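Local coordinates for aromatic-amino-acid:2-oxoglutarate transaminase (Candida albicans, PDB 6HNV), which probably transfers amino groups between aromatic or 2-aminoadipate-type amino acids and 2-oxo acids, using bound pyridoxal 5'-phosphate as cofactor, at residues Y415-S420 against R508-V513. Sequence-based numbering, arbitrary orientation.
Sequences YSIFES and RLTDAV
Thr510 packs with CB and its CG2 methyl against Ser420, in the turn that ends helix 392-418. The side chains of Ser420 and Thr510 leave their backbones toward one another: Thr510 CG2 lies 3.2 Å from Ser420 OG, and Thr510 CB 3.3 Å from Ser420 CB, with Thr510 OG1 also close to Ser420 CB. A chi1 of 68° sends OG1 of Thr510 back over its own helix and swings CG2 away from its C=O, where this methyl reaches Ser420 and also comes to 4.1 Å from Ile417 CA. The Thr510 hydroxyl turns to its own helix, chiefly to Lys507 O, with Gly506 O also within hydrogen-bonding range.

Ser420 OG turns back along its own chain to give a hydrogen bond of 2.7 Å to Ile417 O. It arrives 16° out of the carbonyl plane, at a C=O···donor angle of 145°. The same oxygen accepts Ser420 N at 3.3 Å; two donors of Ser420 thus converge on this one carbonyl oxygen at the helix end. Ser420 is also the N-cap of helix 421-424, where OG makes a weak hydrogen bond with Tyr423 N.

Alongside, a looser apolar contact joins Ile417 CD1 and Leu509 CD2 at 4.4 Å. Both side chains rest on Phe441 of strand 438-443, while Ile417 also touches Val430 and Leu509 reaches Leu462 of helix 451-464. No hydrogen bond links the two segments. This is helix-end to helix packing over one face of the antiparallel sheet that contains strands 428-430 and 438-443, consistent with the C-terminal small domain of fold-type I aminotransferases.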
ATOM      1  N   TYR A 415     -15.689  21.224 -29.494  1.00 49.78           N
ATOM      2  CA  TYR A 415     -15.786  21.712 -30.894  1.00 50.68           C
ATOM      3  C   TYR A 415     -16.318  20.592 -31.777  1.00 45.80           C
ATOM      4  O   TYR A 415     -17.195  20.833 -32.604  1.00 49.71           O
ATOM      5  CB  TYR A 415     -14.438  22.158 -31.447  1.00 53.46           C
ATOM      6  CG  TYR A 415     -14.450  22.519 -32.907  1.00 53.02           C
ATOM      7  CD1 TYR A 415     -15.227  23.564 -33.370  1.00 59.03           C
ATOM      8  CD2 TYR A 415     -13.671  21.833 -33.825  1.00 59.72           C
ATOM      9  CE1 TYR A 415     -15.226  23.929 -34.707  1.00 65.09           C
ATOM     10  CE2 TYR A 415     -13.655  22.187 -35.165  1.00 64.93           C
ATOM     11  CZ  TYR A 415     -14.431  23.245 -35.608  1.00 65.95           C
ATOM     12  OH  TYR A 415     -14.438  23.604 -36.925  1.00 67.35           O
ATOM     13  N   SER A 416     -15.758  19.402 -31.595  1.00 45.11           N
ATOM     14  CA  SER A 416     -16.146  18.151 -32.288  1.00 41.91           C
ATOM     15  C   SER A 416     -17.618  17.846 -32.012  1.00 46.78           C
ATOM     16  O   SER A 416     -18.300  17.371 -32.919  1.00 55.59           O
ATOM     17  CB  SER A 416     -15.277  17.033 -31.845  1.00 44.80           C
ATOM     18  OG  SER A 416     -16.020  15.840 -31.733  1.00 47.81           O
ATOM     19  N   ILE A 417     -18.100  18.084 -30.795  1.00 48.14           N
ATOM     20  CA  ILE A 417     -19.511  17.778 -30.439  1.00 44.64           C
ATOM     21  C   ILE A 417     -20.413  18.870 -31.038  1.00 47.26           C
ATOM     22  O   ILE A 417     -21.464  18.528 -31.631  1.00 48.38           O
ATOM     23  CB  ILE A 417     -19.650  17.591 -28.918  1.00 42.71           C
ATOM     24  CG1 ILE A 417     -18.944  16.297 -28.478  1.00 40.80           C
ATOM     25  CG2 ILE A 417     -21.121  17.606 -28.520  1.00 42.85           C
ATOM     26  CD1 ILE A 417     -18.729  16.150 -26.992  1.00 38.63           C
ATOM     27  N   PHE A 418     -20.001  20.133 -30.951  1.00 46.24           N
ATOM     28  CA  PHE A 418     -20.839  21.299 -31.331  1.00 49.02           C
ATOM     29  C   PHE A 418     -21.108  21.334 -32.850  1.00 53.72           C
ATOM     30  O   PHE A 418     -22.185  21.840 -33.255  1.00 54.84           O
ATOM     31  CB  PHE A 418     -20.180  22.589 -30.842  1.00 46.89           C
ATOM     32  CG  PHE A 418     -20.200  22.790 -29.353  1.00 41.93           C
ATOM     33  CD1 PHE A 418     -21.230  22.303 -28.576  1.00 41.57           C
ATOM     34  CD2 PHE A 418     -19.201  23.515 -28.738  1.00 43.28           C
ATOM     35  CE1 PHE A 418     -21.238  22.507 -27.208  1.00 44.67           C
ATOM     36  CE2 PHE A 418     -19.220  23.737 -27.371  1.00 44.34           C
ATOM     37  CZ  PHE A 418     -20.232  23.217 -26.603  1.00 44.95           C
ATOM     38  N   GLU A 419     -20.190  20.796 -33.661  1.00 53.86           N
ATOM     39  CA  GLU A 419     -20.237  20.800 -35.153  1.00 56.19           C
ATOM     40  C   GLU A 419     -20.990  19.570 -35.710  1.00 55.93           C
ATOM     41  O   GLU A 419     -20.975  19.386 -36.948  1.00 59.71           O
ATOM     42  CB  GLU A 419     -18.803  20.884 -35.698  1.00 59.81           C
ATOM     43  CG  GLU A 419     -18.158  22.259 -35.537  1.00 61.81           C
ATOM     44  CD  GLU A 419     -18.510  23.266 -36.617  1.00 62.97           C
ATOM     45  OE1 GLU A 419     -18.718  22.841 -37.774  1.00 70.96           O
ATOM     46  OE2 GLU A 419     -18.576  24.465 -36.302  1.00 60.81           O
ATOM     47  N   SER A 420     -21.660  18.775 -34.870  1.00 55.89           N
ATOM     48  CA  SER A 420     -22.321  17.501 -35.266  1.00 54.18           C
ATOM     49  C   SER A 420     -23.837  17.695 -35.372  1.00 51.41           C
ATOM     50  O   SER A 420     -24.381  18.552 -34.680  1.00 49.86           O
ATOM     51  CB  SER A 420     -21.989  16.405 -34.294  1.00 55.73           C
ATOM     52  OG  SER A 420     -22.653  16.613 -33.052  1.00 57.58           O
ATOM     53  N   ARG A 508     -17.383   9.675 -33.814  1.00 50.40           N
ATOM     54  CA  ARG A 508     -18.021   8.341 -33.604  1.00 51.08           C
ATOM     55  C   ARG A 508     -19.156   8.479 -32.564  1.00 52.32           C
ATOM     56  O   ARG A 508     -20.269   7.924 -32.810  1.00 51.98           O
ATOM     57  CB  ARG A 508     -16.970   7.289 -33.212  1.00 56.12           C
ATOM     58  CG  ARG A 508     -15.890   7.005 -34.253  1.00 56.91           C
ATOM     59  CD  ARG A 508     -14.810   6.044 -33.776  1.00 53.41           C
ATOM     60  NE  ARG A 508     -13.792   5.789 -34.789  1.00 54.88           N
ATOM     61  CZ  ARG A 508     -12.774   4.944 -34.648  1.00 54.42           C
ATOM     62  NH1 ARG A 508     -12.632   4.260 -33.530  1.00 58.49           N
ATOM     63  NH2 ARG A 508     -11.899   4.771 -35.622  1.00 55.26           N
ATOM     64  N   LEU A 509     -18.920   9.224 -31.471  1.00 51.42           N
ATOM     65  CA  LEU A 509     -19.912   9.502 -30.392  1.00 50.49           C
ATOM     66  C   LEU A 509     -21.156  10.164 -31.003  1.00 51.96           C
ATOM     67  O   LEU A 509     -22.278   9.675 -30.724  1.00 52.19           O
ATOM     68  CB  LEU A 509     -19.246  10.367 -29.310  1.00 53.18           C
ATOM     69  CG  LEU A 509     -20.111  10.798 -28.122  1.00 55.68           C
ATOM     70  CD1 LEU A 509     -20.616   9.591 -27.334  1.00 55.27           C
ATOM     71  CD2 LEU A 509     -19.341  11.763 -27.219  1.00 52.19           C
ATOM     72  N   THR A 510     -20.976  11.202 -31.835  1.00 56.04           N
ATOM     73  CA  THR A 510     -22.098  12.006 -32.405  1.00 55.92           C
ATOM     74  C   THR A 510     -22.850  11.209 -33.480  1.00 53.38           C
ATOM     75  O   THR A 510     -24.080  11.288 -33.462  1.00 50.88           O
ATOM     76  CB  THR A 510     -21.650  13.367 -32.956  1.00 58.49           C
ATOM     77  OG1 THR A 510     -20.828  13.208 -34.118  1.00 61.36           O
ATOM     78  CG2 THR A 510     -20.957  14.215 -31.912  1.00 57.53           C
ATOM     79  N   ASP A 511     -22.135  10.515 -34.383  1.00 58.98           N
ATOM     80  CA  ASP A 511     -22.684   9.637 -35.461  1.00 57.62           C
ATOM     81  C   ASP A 511     -23.691   8.635 -34.877  1.00 60.77           C
ATOM     82  O   ASP A 511     -24.788   8.490 -35.470  1.00 57.73           O
ATOM     83  CB  ASP A 511     -21.590   8.839 -36.183  1.00 53.36           C
ATOM     84  CG  ASP A 511     -20.727   9.619 -37.161  1.00 53.68           C
ATOM     85  OD1 ASP A 511     -21.233  10.631 -37.712  1.00 46.35           O
ATOM     86  OD2 ASP A 511     -19.548   9.186 -37.378  1.00 51.51           O
ATOM     87  N   ALA A 512     -23.337   7.977 -33.758  1.00 61.67           N
ATOM     88  CA  ALA A 512     -24.134   6.894 -33.123  1.00 57.26           C
ATOM     89  C   ALA A 512     -25.364   7.472 -32.416  1.00 55.90           C
ATOM     90  O   ALA A 512     -26.483   6.919 -32.595  1.00 57.20           O
ATOM     91  CB  ALA A 512     -23.293   6.100 -32.161  1.00 60.53           C
ATOM     92  N   VAL A 513     -25.194   8.530 -31.629  1.00 51.31           N
ATOM     93  CA  VAL A 513     -26.358   9.159 -30.941  1.00 53.93           C
ATOM     94  C   VAL A 513     -27.335   9.621 -32.029  1.00 52.83           C
ATOM     95  O   VAL A 513     -28.558   9.463 -31.826  1.00 50.95           O
ATOM     96  CB  VAL A 513     -25.946  10.288 -29.977  1.00 54.03           C
ATOM     97  CG1 VAL A 513     -27.171  10.970 -29.386  1.00 55.37           C
ATOM     98  CG2 VAL A 513     -25.033   9.773 -28.870  1.00 49.12           C
TER